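Local coordinates for protein HIRA (Homo sapiens, PDB 5YJE) that cooperates with ASF1A to promote replication-independent chromatin assembly, this chain being the C-terminal part of the histone chaperone subunit, which forms a trimer, at residues Leu97-Ser102 and Val106-Glu111; Val145-Ala150 and Ser155-His160; Tyr303-Gly308 and Pro350-Asn355; His295-Tyr300 and Arg314-Asp319. All blocks are in the same frame, centred on the assembly; numbering follows the deposited sequence.

Interaction 1. Residues Leu97-Ser102 and Val106-Glu111; sequences LTAAGS and VCVACE
Ala-109 O is gripped by two donors from the facing strand, Leu-97 N at 2.7 Å and Thr-98 N at 3.2 Å, which makes a classic beta bulge at the start of the antiparallel hairpin 96-101/105-110. Leu-97 N lies in the carbonyl plane, whereas Thr-98 N is tilted 17° from it. Thr-98 O repays the pairing by taking Ala-109 N at 3.0 Å. Two residues on, Ala-100 and Cys-107 form the next hydrogen-bonded pair: Cys-107 N reaches Ala-100 O at 2.8 Å, and Ala-100 N reaches Cys-107 O at 3.0 Å. In the non-hydrogen-bonded pairs between and beyond, Ala-99 CB rests against Val-108 CG1 at 3.8 Å, and Gly-101 brings its bare CA close to Val-106. The Val-106 and Val-108 backbones find hydrogen bonds on Phe-118 and Ser-116 of strand 114-119. With CG anti to its carbonyl carbon (chi1 -68°), Leu-97 lies across the Glu-111 chain at about a right angle, CD1 being 3.9 Å from Glu-111 CG, while the Glu-111 carboxylate goes to Arg-95 in a salt bridge. An alanine in place of Leu-97 would strip Glu-111 CG of this apolar neighbour and is likely to leave the acidic chain freer to turn from Arg-95. The hairpin sits between two further sheets: Ala-100, Cys-107 and Ala-109 pack on strand 135-141, while Val-106 and Val-108 face Trp-88 and Leu-92 of strand 86-92.

Interaction 2. Residues Val145-Ala150 and Ser155-His160; sequences VMALTA and SVWDVH
The antiparallel beta hairpin 144-149/153-158 forms the middle of a four-stranded up-and-down sheet, an arrangement consistent with the beta-propeller clan to which this family is assigned, and here Val-145 pairs with Trp-157 and Ala-147 with Ser-155. Val-145 and Trp-157 exchange two backbone bonds, each 2.9 Å between the N of one and the O of the other. Ala-147 and Ser-155 do the same with more bent bonds, 148° at the hydrogen of Ala-147 N. In the non-hydrogen-bonded pair between them, Met-146 sends CG anti to its backbone N (chi1 178°) to meet Val-156 CG2 at 3.9 Å. On the other face, the Trp-157 indole receives Ala-147 CB at its edge, near the ring plane, 4.0 Å from CZ3. Ser-155 CB lies over one face of that ring, toward the rim, 3.3 Å above the plane. Just past the strand, Val-159 CG1 turns back to Val-145 CG2 at 3.8 Å. The indole N-H is spent between subunits: Trp-157 NE1 donates to Leu-209 O of the second subunit, so this hairpin also takes part in the trimer interface. Strands 135-141 and 163-170 flank the hairpin, and Met-146 reaches beyond its own sheet to Ile-185 and Leu-187 of strand 184-187.

Interaction 3. Residues Tyr303-Gly308 and Pro350-Asn355; sequences YLVNEG and PVIGQN
Gln-354 N donates to Pro-350 O at 2.9 Å, in the last turn of helix 341-353, the turn that offers Val-351 and Ile-352 to Val-305, with Asn-355 following just past the helix end. The contact is a helix-end packing: helix 290-307 finishes here in a Schellman motif, with Gly-308 at positive phi and its N bonded back to Val-305 O at 3.2 Å. No hydrogen bond joins the two segments, and Val-305 does nearly all the touching from its side. Its CG1 stands anti to the backbone N (chi1 164°), which carries that methyl to Val-351 O at 3.6 Å, while CG2 goes to Ile-352. There the two side chains meet at about a right angle, CG2 of Val-305 lying 3.9 Å from Ile-352 CG1. Asn-355 runs past Val-305 in the opposite direction, and its OD1 is taken up by Arg-357 N. An alanine at Val-305 would remove both methyls and would probably open a gap between the two helix ends, leaving Ile-352 and Asn-355 CB without their partner. Leu-313 of helix 310-320 touches both Val-305 and Ile-352, so the three helices converge on this apolar point. Beside it, Asn-355 CB lies 3.6 Å from Val-305 CG1.

Interaction 4. Residues His295-Tyr300 and Arg314-Asp319; sequences HWLLVY and REICKD
Leu-297 is the first residue of 295-300 to meet Ile-316, in a contact that packs helix 290-307 against helix 310-320, the next helix along the chain. The backbones stay well apart, 9.6 Å between Leu-297 CA and Ile-316 CA, and side chains bridge the space. Leu-297 carries CG anti to its backbone N (chi1 177°), and from there its CD1 methyl approaches Ile-316 CD1 to 4.2 Å. One helical turn later, Tyr-300 gives the closer contact. Its ring is met at the edge and in the ring plane by the Ile-316 CD1 methyl, which sits beside the CD2-CE2 bond: 3.2 Å from Tyr-300 CE2 and 3.6 Å from Tyr-300 CD2. The first of these is a tight approach for two carbons. The side chains of Tyr-300 and Ile-316 cross at a slant, and the same CD1 methyl also meets Leu-297. Ile-316 reaches them with CG1 anti to its carbonyl carbon (chi1 -71°), and chi2 at -155° carries CD1 onward toward them. The Tyr-300 hydroxyl is hydrogen-bonded to Glu-278 OE1 on helix 266-286. Arg-123 of the third subunit packs on both Tyr-300 and Ile-316, and it forms a salt bridge with Glu-315, placing this helix pair at the trimer interface. Between the two segments the chemistry is wholly apolar: without a hydrogen bond across, the fit depends on shape, on the methyl of Ile-316 against the tyrosine edge and the leucine, while the polar bonds that accompany it lead to helix 266-286 and to the third subunit.

From the N terminus, interaction 1 closes the short hairpin loop after strand 96-101, and interaction 2 closes a later hairpin, 144-149/153-158, in the following sheet; the two are in series and touch where Cys-107 SG lies 3.8 Å from Val-145 CG1, joining adjacent sheets. The chain then passes to the helical region on the opposite side of its centre. Interaction 4 opens at 295-300 and interaction 3 at 303-308, on the same helix; interaction 4 closes at 314-319 before interaction 3 closes at 350-355, so the two cross. Ile-352 CD1 lies 3.7 Å from Cys-317 SG and Leu-304 CD1 4.2 Å from Ile-316 CD1, touches that together link helices 290-307, 310-320 and 341-353.

Interaction 1. Residues Leu97-Ser102 and Val106-Glu111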
loop_
_atom_site.group_PDB
_atom_site.type_symbol
_atom_site.label_atom_id
_atom_site.label_comp_id
_atom_site.label_asym_id
_atom_site.label_seq_id
_atom_site.Cartn_x
_atom_site.Cartn_y
_atom_site.Cartn_z
ATOM N N LEU B 97 -18.932 14.295 18.611
ATOM C CA LEU B 97 -17.889 14.945 19.398
ATOM C C LEU B 97 -17.273 16.124 18.662
ATOM O O LEU B 97 -17.092 17.196 19.251
ATOM C CB LEU B 97 -16.801 13.937 19.766
ATOM C CG LEU B 97 -17.210 12.843 20.741
ATOM C CD1 LEU B 97 -16.084 11.787 20.959
ATOM C CD2 LEU B 97 -17.647 13.507 22.063
ATOM N N THR B 98 -16.941 15.966 17.379
ATOM C CA THR B 98 -16.457 17.133 16.647
ATOM C C THR B 98 -16.854 16.974 15.193
ATOM O O THR B 98 -17.428 15.963 14.795
ATOM C CB THR B 98 -14.926 17.355 16.810
ATOM O OG1 THR B 98 -14.535 18.537 16.105
ATOM C CG2 THR B 98 -14.080 16.194 16.249
ATOM N N ALA B 99 -16.514 17.974 14.387
ATOM C CA ALA B 99 -16.954 17.984 13.004
ATOM C C ALA B 99 -16.019 18.864 12.187
ATOM O O ALA B 99 -15.320 19.721 12.726
ATOM C CB ALA B 99 -18.407 18.472 12.895
ATOM N N ALA B 100 -16.009 18.634 10.874
ATOM C CA ALA B 100 -15.264 19.472 9.936
ATOM C C ALA B 100 -15.971 19.394 8.590
ATOM O O ALA B 100 -16.874 18.579 8.396
ATOM C CB ALA B 100 -13.792 19.044 9.832
ATOM N N GLY B 101 -15.572 20.252 7.660
ATOM C CA GLY B 101 -16.247 20.297 6.378
ATOM C C GLY B 101 -15.525 21.178 5.385
ATOM O O GLY B 101 -14.756 22.072 5.752
ATOM N N SER B 102 -15.795 20.912 4.110
ATOM C CA SER B 102 -15.210 21.670 3.016
ATOM C C SER B 102 -16.308 22.034 2.027
ATOM O O SER B 102 -17.495 21.886 2.324
ATOM C CB SER B 102 -14.110 20.865 2.321
ATOM O OG SER B 102 -14.642 19.693 1.712
ATOM N N VAL B 106 -18.843 17.056 4.519
ATOM C CA VAL B 106 -18.974 17.371 5.929
ATOM C C VAL B 106 -18.738 16.061 6.646
ATOM O O VAL B 106 -19.322 15.043 6.274
ATOM C CB VAL B 106 -20.372 17.933 6.274
ATOM C CG1 VAL B 106 -20.563 17.989 7.772
ATOM C CG2 VAL B 106 -20.590 19.292 5.647
ATOM N N CYS B 107 -17.892 16.057 7.652
ATOM C CA CYS B 107 -17.689 14.813 8.369
ATOM C C CYS B 107 -17.796 15.071 9.853
ATOM O O CYS B 107 -17.563 16.187 10.324
ATOM C CB CYS B 107 -16.344 14.174 8.025
ATOM S SG CYS B 107 -15.050 15.344 8.149
ATOM N N VAL B 108 -18.183 14.030 10.582
ATOM C CA VAL B 108 -18.388 14.119 12.017
ATOM C C VAL B 108 -17.681 12.945 12.658
ATOM O O VAL B 108 -17.655 11.838 12.102
ATOM C CB VAL B 108 -19.889 14.139 12.425
ATOM C CG1 VAL B 108 -20.573 15.446 11.974
ATOM C CG2 VAL B 108 -20.605 12.948 11.881
ATOM N N ALA B 109 -17.108 13.187 13.828
ATOM C CA ALA B 109 -16.568 12.114 14.639
ATOM C C ALA B 109 -17.396 12.009 15.911
ATOM O O ALA B 109 -17.725 13.025 16.539
ATOM C CB ALA B 109 -15.079 12.327 14.948
ATOM N N CYS B 110 -17.716 10.762 16.253
ATOM C CA CYS B 110 -18.672 10.357 17.261
ATOM C C CYS B 110 -17.997 9.434 18.258
ATOM O O CYS B 110 -17.036 8.724 17.931
ATOM C CB CYS B 110 -19.882 9.611 16.639
ATOM S SG CYS B 110 -20.745 10.513 15.321
ATOM N N GLU B 111 -18.569 9.415 19.467
ATOM C CA GLU B 111 -18.215 8.441 20.494
ATOM C C GLU B 111 -18.278 7.032 19.927
ATOM O O GLU B 111 -18.974 6.797 18.928
ATOM C CB GLU B 111 -19.145 8.554 21.697
ATOM C CG GLU B 111 -19.161 9.915 22.359
ATOM C CD GLU B 111 -20.109 9.947 23.546
ATOM O OE1 GLU B 111 -21.230 9.394 23.432
ATOM O OE2 GLU B 111 -19.725 10.500 24.600
#

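Interaction 2. Residues Val145-Ala150 and Ser155-His160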
loop_
_atom_site.group_PDB
_atom_site.type_symbol
_atom_site.label_atom_id
_atom_site.label_comp_id
_atom_site.label_asym_id
_atom_site.label_seq_id
_atom_site.Cartn_x
_atom_site.Cartn_y
_atom_site.Cartn_z
ATOM N N VAL B 145 -10.312 13.953 3.886
ATOM C CA VAL B 145 -10.682 13.974 5.291
ATOM C C VAL B 145 -9.498 13.456 6.079
ATOM O O VAL B 145 -8.954 12.392 5.765
ATOM C CB VAL B 145 -11.941 13.126 5.574
ATOM C CG1 VAL B 145 -12.239 13.100 7.080
ATOM C CG2 VAL B 145 -13.135 13.689 4.806
ATOM N N MET B 146 -9.098 14.212 7.090
ATOM C CA MET B 146 -7.964 13.880 7.936
ATOM C C MET B 146 -8.450 13.743 9.373
ATOM O O MET B 146 -9.122 14.632 9.892
ATOM C CB MET B 146 -6.871 14.948 7.825
ATOM C CG MET B 146 -5.672 14.680 8.717
ATOM S SD MET B 146 -4.254 15.792 8.463
ATOM C CE MET B 146 -4.798 17.367 9.047
ATOM N N ALA B 147 -8.115 12.631 10.009
ATOM C CA ALA B 147 -8.422 12.406 11.410
ATOM C C ALA B 147 -7.123 12.238 12.196
ATOM O O ALA B 147 -6.273 11.413 11.833
ATOM C CB ALA B 147 -9.320 11.176 11.572
ATOM N N LEU B 148 -6.972 13.030 13.257
ATOM C CA LEU B 148 -5.898 12.885 14.239
ATOM C C LEU B 148 -6.499 12.321 15.522
ATOM O O LEU B 148 -7.407 12.930 16.100
ATOM C CB LEU B 148 -5.221 14.232 14.527
ATOM C CG LEU B 148 -3.930 14.680 13.823
ATOM C CD1 LEU B 148 -4.156 15.103 12.385
ATOM C CD2 LEU B 148 -3.314 15.831 14.581
ATOM N N THR B 149 -5.990 11.184 15.976
ATOM C CA THR B 149 -6.594 10.461 17.083
ATOM C C THR B 149 -5.840 10.691 18.394
ATOM O O THR B 149 -4.712 11.194 18.430
ATOM C CB THR B 149 -6.673 8.957 16.779
ATOM O OG1 THR B 149 -5.350 8.412 16.659
ATOM C CG2 THR B 149 -7.454 8.701 15.498
ATOM N N ALA B 150 -6.503 10.316 19.496
ATOM C CA ALA B 150 -5.898 10.470 20.818
ATOM C C ALA B 150 -4.550 9.777 20.895
ATOM O O ALA B 150 -3.619 10.290 21.517
ATOM C CB ALA B 150 -6.810 9.911 21.913
ATOM N N SER B 155 -4.674 10.046 9.873
ATOM C CA SER B 155 -5.203 9.355 8.704
ATOM C C SER B 155 -5.756 10.369 7.721
ATOM O O SER B 155 -6.270 11.427 8.106
ATOM C CB SER B 155 -6.308 8.362 9.051
ATOM O OG SER B 155 -5.836 7.284 9.831
ATOM N N VAL B 156 -5.615 10.057 6.441
ATOM C CA VAL B 156 -6.172 10.888 5.384
ATOM C C VAL B 156 -6.842 9.963 4.387
ATOM O O VAL B 156 -6.258 8.961 3.959
ATOM C CB VAL B 156 -5.119 11.768 4.676
ATOM C CG1 VAL B 156 -5.785 12.647 3.612
ATOM C CG2 VAL B 156 -4.354 12.625 5.688
ATOM N N TRP B 157 -8.079 10.281 4.048
ATOM C CA TRP B 157 -8.821 9.546 3.047
ATOM C C TRP B 157 -9.262 10.506 1.962
ATOM O O TRP B 157 -9.623 11.657 2.237
ATOM C CB TRP B 157 -10.033 8.850 3.648
ATOM C CG TRP B 157 -9.710 7.811 4.657
ATOM C CD1 TRP B 157 -9.397 6.497 4.424
ATOM C CD2 TRP B 157 -9.716 7.978 6.080
ATOM N NE1 TRP B 157 -9.187 5.840 5.619
ATOM C CE2 TRP B 157 -9.379 6.727 6.651
ATOM C CE3 TRP B 157 -9.976 9.060 6.923
ATOM C CZ2 TRP B 157 -9.290 6.536 8.026
ATOM C CZ3 TRP B 157 -9.888 8.874 8.295
ATOM C CH2 TRP B 157 -9.553 7.622 8.831
ATOM N N ASP B 158 -9.181 10.028 0.731
ATOM C CA ASP B 158 -9.799 10.680 -0.415
ATOM C C ASP B 158 -11.206 10.104 -0.491
ATOM O O ASP B 158 -11.402 8.996 -0.986
ATOM C CB ASP B 158 -8.974 10.405 -1.671
ATOM C CG ASP B 158 -9.554 11.032 -2.923
ATOM O OD1 ASP B 158 -10.751 11.383 -2.963
ATOM O OD2 ASP B 158 -8.804 11.128 -3.913
ATOM N N VAL B 159 -12.202 10.831 0.021
ATOM C CA VAL B 159 -13.535 10.222 0.022
ATOM C C VAL B 159 -14.135 10.225 -1.377
ATOM O O VAL B 159 -15.019 9.416 -1.663
ATOM C CB VAL B 159 -14.504 10.893 1.022
ATOM C CG1 VAL B 159 -13.941 10.830 2.439
ATOM C CG2 VAL B 159 -14.787 12.300 0.614
ATOM N N HIS B 160 -13.667 11.102 -2.266
ATOM C CA HIS B 160 -14.139 11.061 -3.644
ATOM C C HIS B 160 -13.704 9.776 -4.331
ATOM O O HIS B 160 -14.535 9.050 -4.888
ATOM C CB HIS B 160 -13.638 12.275 -4.420
ATOM C CG HIS B 160 -14.195 12.374 -5.809
ATOM N ND1 HIS B 160 -15.488 12.786 -6.065
ATOM C CD2 HIS B 160 -13.634 12.116 -7.017
ATOM C CE1 HIS B 160 -15.698 12.778 -7.370
ATOM N NE2 HIS B 160 -14.589 12.375 -7.970
#

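Interaction 3. Residues Tyr303-Gly308 and Pro350-Asn355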
loop_
_atom_site.group_PDB
_atom_site.type_symbol
_atom_site.label_atom_id
_atom_site.label_comp_id
_atom_site.label_asym_id
_atom_site.label_seq_id
_atom_site.Cartn_x
_atom_site.Cartn_y
_atom_site.Cartn_z
ATOM N N TYR B 303 20.321 28.824 -12.098
ATOM C CA TYR B 303 21.539 28.845 -11.303
ATOM C C TYR B 303 22.583 27.896 -11.864
ATOM O O TYR B 303 23.749 28.271 -12.010
ATOM C CB TYR B 303 21.244 28.492 -9.849
ATOM C CG TYR B 303 22.438 28.729 -8.961
ATOM C CD1 TYR B 303 22.848 30.025 -8.660
ATOM C CD2 TYR B 303 23.168 27.668 -8.426
ATOM C CE1 TYR B 303 23.934 30.259 -7.843
ATOM C CE2 TYR B 303 24.275 27.898 -7.604
ATOM C CZ TYR B 303 24.647 29.193 -7.322
ATOM O OH TYR B 303 25.722 29.448 -6.507
ATOM N N LEU B 304 22.189 26.648 -12.146
ATOM C CA LEU B 304 23.132 25.683 -12.705
ATOM C C LEU B 304 23.778 26.222 -13.972
ATOM O O LEU B 304 24.973 26.008 -14.206
ATOM C CB LEU B 304 22.442 24.350 -13.005
ATOM C CG LEU B 304 21.752 23.534 -11.907
ATOM C CD1 LEU B 304 21.148 22.272 -12.495
ATOM C CD2 LEU B 304 22.735 23.199 -10.811
ATOM N N VAL B 305 23.005 26.931 -14.796
ATOM C CA VAL B 305 23.560 27.528 -16.005
ATOM C C VAL B 305 24.533 28.655 -15.654
ATOM O O VAL B 305 25.655 28.707 -16.173
ATOM C CB VAL B 305 22.427 28.014 -16.929
ATOM C CG1 VAL B 305 22.965 28.976 -17.967
ATOM C CG2 VAL B 305 21.744 26.825 -17.607
ATOM N N ASN B 306 24.122 29.560 -14.755
ATOM C CA ASN B 306 24.933 30.736 -14.437
ATOM C C ASN B 306 26.307 30.343 -13.902
ATOM O O ASN B 306 27.332 30.876 -14.346
ATOM C CB ASN B 306 24.207 31.627 -13.422
ATOM C CG ASN B 306 23.036 32.372 -14.035
ATOM O OD1 ASN B 306 22.913 32.434 -15.262
ATOM N ND2 ASN B 306 22.163 32.945 -13.185
ATOM N N GLU B 307 26.346 29.420 -12.938
ATOM C CA GLU B 307 27.589 28.987 -12.313
ATOM C C GLU B 307 28.281 27.864 -13.062
ATOM O O GLU B 307 29.363 27.444 -12.636
ATOM C CB GLU B 307 27.330 28.536 -10.880
ATOM C CG GLU B 307 26.532 29.514 -10.077
ATOM C CD GLU B 307 27.256 30.819 -9.896
ATOM O OE1 GLU B 307 26.671 31.866 -10.238
ATOM O OE2 GLU B 307 28.419 30.790 -9.436
ATOM N N GLY B 308 27.676 27.358 -14.138
ATOM C CA GLY B 308 28.261 26.319 -14.958
ATOM C C GLY B 308 28.315 24.949 -14.315
ATOM O O GLY B 308 29.356 24.288 -14.378
ATOM N N PRO B 350 15.661 28.147 -23.482
ATOM C CA PRO B 350 16.065 29.565 -23.518
ATOM C C PRO B 350 17.260 29.867 -22.618
ATOM O O PRO B 350 18.306 30.361 -23.067
ATOM C CB PRO B 350 14.809 30.299 -23.024
ATOM C CG PRO B 350 13.691 29.449 -23.509
ATOM C CD PRO B 350 14.194 28.017 -23.564
ATOM N N VAL B 351 17.101 29.551 -21.330
ATOM C CA VAL B 351 18.126 29.855 -20.335
ATOM C C VAL B 351 19.411 29.102 -20.642
ATOM O O VAL B 351 20.511 29.656 -20.538
ATOM C CB VAL B 351 17.597 29.525 -18.927
ATOM C CG1 VAL B 351 18.371 30.299 -17.863
ATOM C CG2 VAL B 351 16.099 29.806 -18.844
ATOM N N ILE B 352 19.294 27.826 -21.020
ATOM C CA ILE B 352 20.474 27.022 -21.324
ATOM C C ILE B 352 21.182 27.559 -22.563
ATOM O O ILE B 352 22.418 27.593 -22.631
ATOM C CB ILE B 352 20.079 25.543 -21.492
ATOM C CG1 ILE B 352 19.408 25.020 -20.226
ATOM C CG2 ILE B 352 21.300 24.696 -21.844
ATOM C CD1 ILE B 352 18.816 23.636 -20.379
ATOM N N GLY B 353 20.410 27.983 -23.562
ATOM C CA GLY B 353 20.999 28.580 -24.743
ATOM C C GLY B 353 21.696 29.890 -24.444
ATOM O O GLY B 353 22.678 30.235 -25.105
ATOM N N GLN B 354 21.221 30.619 -23.431
ATOM C CA GLN B 354 21.806 31.906 -23.068
ATOM C C GLN B 354 23.262 31.799 -22.619
ATOM O O GLN B 354 23.880 32.831 -22.329
ATOM C CB GLN B 354 20.964 32.563 -21.967
ATOM N N ASN B 355 23.826 30.594 -22.564
ATOM C CA ASN B 355 25.185 30.368 -22.093
ATOM C C ASN B 355 25.982 29.612 -23.149
ATOM O O ASN B 355 25.458 28.713 -23.814
ATOM C CB ASN B 355 25.172 29.589 -20.779
ATOM C CG ASN B 355 26.517 29.576 -20.090
ATOM O OD1 ASN B 355 27.410 28.808 -20.459
ATOM N ND2 ASN B 355 26.662 30.406 -19.059
#

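Interaction 4. Residues His295-Tyr300 and Arg314-Asp319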
loop_
_atom_site.group_PDB
_atom_site.type_symbol
_atom_site.label_atom_id
_atom_site.label_comp_id
_atom_site.label_asym_id
_atom_site.label_seq_id
_atom_site.Cartn_x
_atom_site.Cartn_y
_atom_site.Cartn_z
ATOM N N HIS B 295 8.325 26.632 -10.498
ATOM C CA HIS B 295 9.052 27.854 -10.188
ATOM C C HIS B 295 10.466 27.555 -9.690
ATOM O O HIS B 295 11.454 28.078 -10.224
ATOM C CB HIS B 295 8.280 28.658 -9.145
ATOM C CG HIS B 295 9.058 29.806 -8.593
ATOM N ND1 HIS B 295 9.415 30.893 -9.362
ATOM C CD2 HIS B 295 9.581 30.025 -7.363
ATOM C CE1 HIS B 295 10.100 31.747 -8.622
ATOM N NE2 HIS B 295 10.215 31.243 -7.405
ATOM N N TRP B 296 10.580 26.713 -8.659
ATOM C CA TRP B 296 11.889 26.448 -8.077
ATOM C C TRP B 296 12.786 25.639 -9.008
ATOM O O TRP B 296 14.009 25.827 -8.999
ATOM C CB TRP B 296 11.724 25.746 -6.736
ATOM C CG TRP B 296 11.265 26.675 -5.705
ATOM C CD1 TRP B 296 10.040 26.718 -5.133
ATOM C CD2 TRP B 296 12.024 27.742 -5.117
ATOM N NE1 TRP B 296 9.984 27.733 -4.213
ATOM C CE2 TRP B 296 11.189 28.380 -4.185
ATOM C CE3 TRP B 296 13.338 28.214 -5.291
ATOM C CZ2 TRP B 296 11.610 29.464 -3.425
ATOM C CZ3 TRP B 296 13.759 29.283 -4.539
ATOM C CH2 TRP B 296 12.903 29.896 -3.609
ATOM N N LEU B 297 12.217 24.737 -9.805
ATOM C CA LEU B 297 13.024 24.045 -10.798
ATOM C C LEU B 297 13.610 25.035 -11.787
ATOM O O LEU B 297 14.761 24.888 -12.216
ATOM C CB LEU B 297 12.199 22.993 -11.533
ATOM C CG LEU B 297 12.933 22.250 -12.658
ATOM C CD1 LEU B 297 14.015 21.320 -12.090
ATOM C CD2 LEU B 297 11.965 21.477 -13.578
ATOM N N LEU B 298 12.846 26.071 -12.139
ATOM C CA LEU B 298 13.339 27.018 -13.131
ATOM C C LEU B 298 14.412 27.945 -12.553
ATOM O O LEU B 298 15.408 28.251 -13.226
ATOM C CB LEU B 298 12.192 27.844 -13.696
ATOM C CG LEU B 298 11.312 26.872 -14.522
ATOM C CD1 LEU B 298 10.084 27.523 -15.205
ATOM C CD2 LEU B 298 12.164 26.002 -15.487
ATOM N N VAL B 299 14.253 28.379 -11.299
ATOM C CA VAL B 299 15.330 29.107 -10.629
ATOM C C VAL B 299 16.577 28.230 -10.538
ATOM O O VAL B 299 17.696 28.676 -10.817
ATOM C CB VAL B 299 14.856 29.570 -9.242
ATOM C CG1 VAL B 299 16.015 30.148 -8.468
ATOM C CG2 VAL B 299 13.695 30.557 -9.368
ATOM N N TYR B 300 16.399 26.969 -10.148
ATOM C CA TYR B 300 17.530 26.072 -9.956
ATOM C C TYR B 300 18.287 25.851 -11.255
ATOM O O TYR B 300 19.525 25.827 -11.271
ATOM C CB TYR B 300 17.030 24.747 -9.386
ATOM C CG TYR B 300 18.083 23.677 -9.245
ATOM C CD1 TYR B 300 19.185 23.857 -8.415
ATOM C CD2 TYR B 300 17.963 22.473 -9.922
ATOM C CE1 TYR B 300 20.149 22.869 -8.280
ATOM C CE2 TYR B 300 18.921 21.486 -9.795
ATOM C CZ TYR B 300 20.006 21.685 -8.986
ATOM O OH TYR B 300 20.935 20.678 -8.877
ATOM N N ARG B 314 23.068 18.498 -16.941
ATOM C CA ARG B 314 22.952 17.348 -17.837
ATOM C C ARG B 314 21.946 16.341 -17.287
ATOM O O ARG B 314 20.967 15.992 -17.952
ATOM C CB ARG B 314 24.317 16.686 -18.046
ATOM N N GLU B 315 22.169 15.884 -16.053
ATOM C CA GLU B 315 21.251 14.960 -15.391
ATOM C C GLU B 315 19.807 15.446 -15.447
ATOM O O GLU B 315 18.892 14.678 -15.777
ATOM C CB GLU B 315 21.698 14.781 -13.946
ATOM C CG GLU B 315 21.314 13.476 -13.320
ATOM C CD GLU B 315 21.855 13.375 -11.921
ATOM O OE1 GLU B 315 21.457 14.215 -11.092
ATOM O OE2 GLU B 315 22.693 12.485 -11.659
ATOM N N ILE B 316 19.583 16.725 -15.131
ATOM C CA ILE B 316 18.217 17.243 -15.122
ATOM C C ILE B 316 17.601 17.206 -16.515
ATOM O O ILE B 316 16.423 16.855 -16.682
ATOM C CB ILE B 316 18.187 18.658 -14.530
ATOM C CG1 ILE B 316 18.453 18.566 -13.033
ATOM C CG2 ILE B 316 16.874 19.361 -14.847
ATOM C CD1 ILE B 316 17.896 19.685 -12.276
ATOM N N CYS B 317 18.382 17.565 -17.535
ATOM C CA CYS B 317 17.854 17.573 -18.896
ATOM C C CYS B 317 17.532 16.165 -19.374
ATOM O O CYS B 317 16.459 15.934 -19.943
ATOM C CB CYS B 317 18.838 18.264 -19.836
ATOM S SG CYS B 317 18.990 20.008 -19.461
ATOM N N LYS B 318 18.453 15.218 -19.151
ATOM C CA LYS B 318 18.184 13.816 -19.460
ATOM C C LYS B 318 16.881 13.347 -18.814
ATOM O O LYS B 318 16.060 12.693 -19.461
ATOM C CB LYS B 318 19.357 12.941 -19.008
ATOM N N ASP B 319 16.669 13.695 -17.540
ATOM C CA ASP B 319 15.440 13.288 -16.865
ATOM C C ASP B 319 14.211 13.923 -17.509
ATOM O O ASP B 319 13.175 13.266 -17.662
ATOM C CB ASP B 319 15.513 13.639 -15.376
#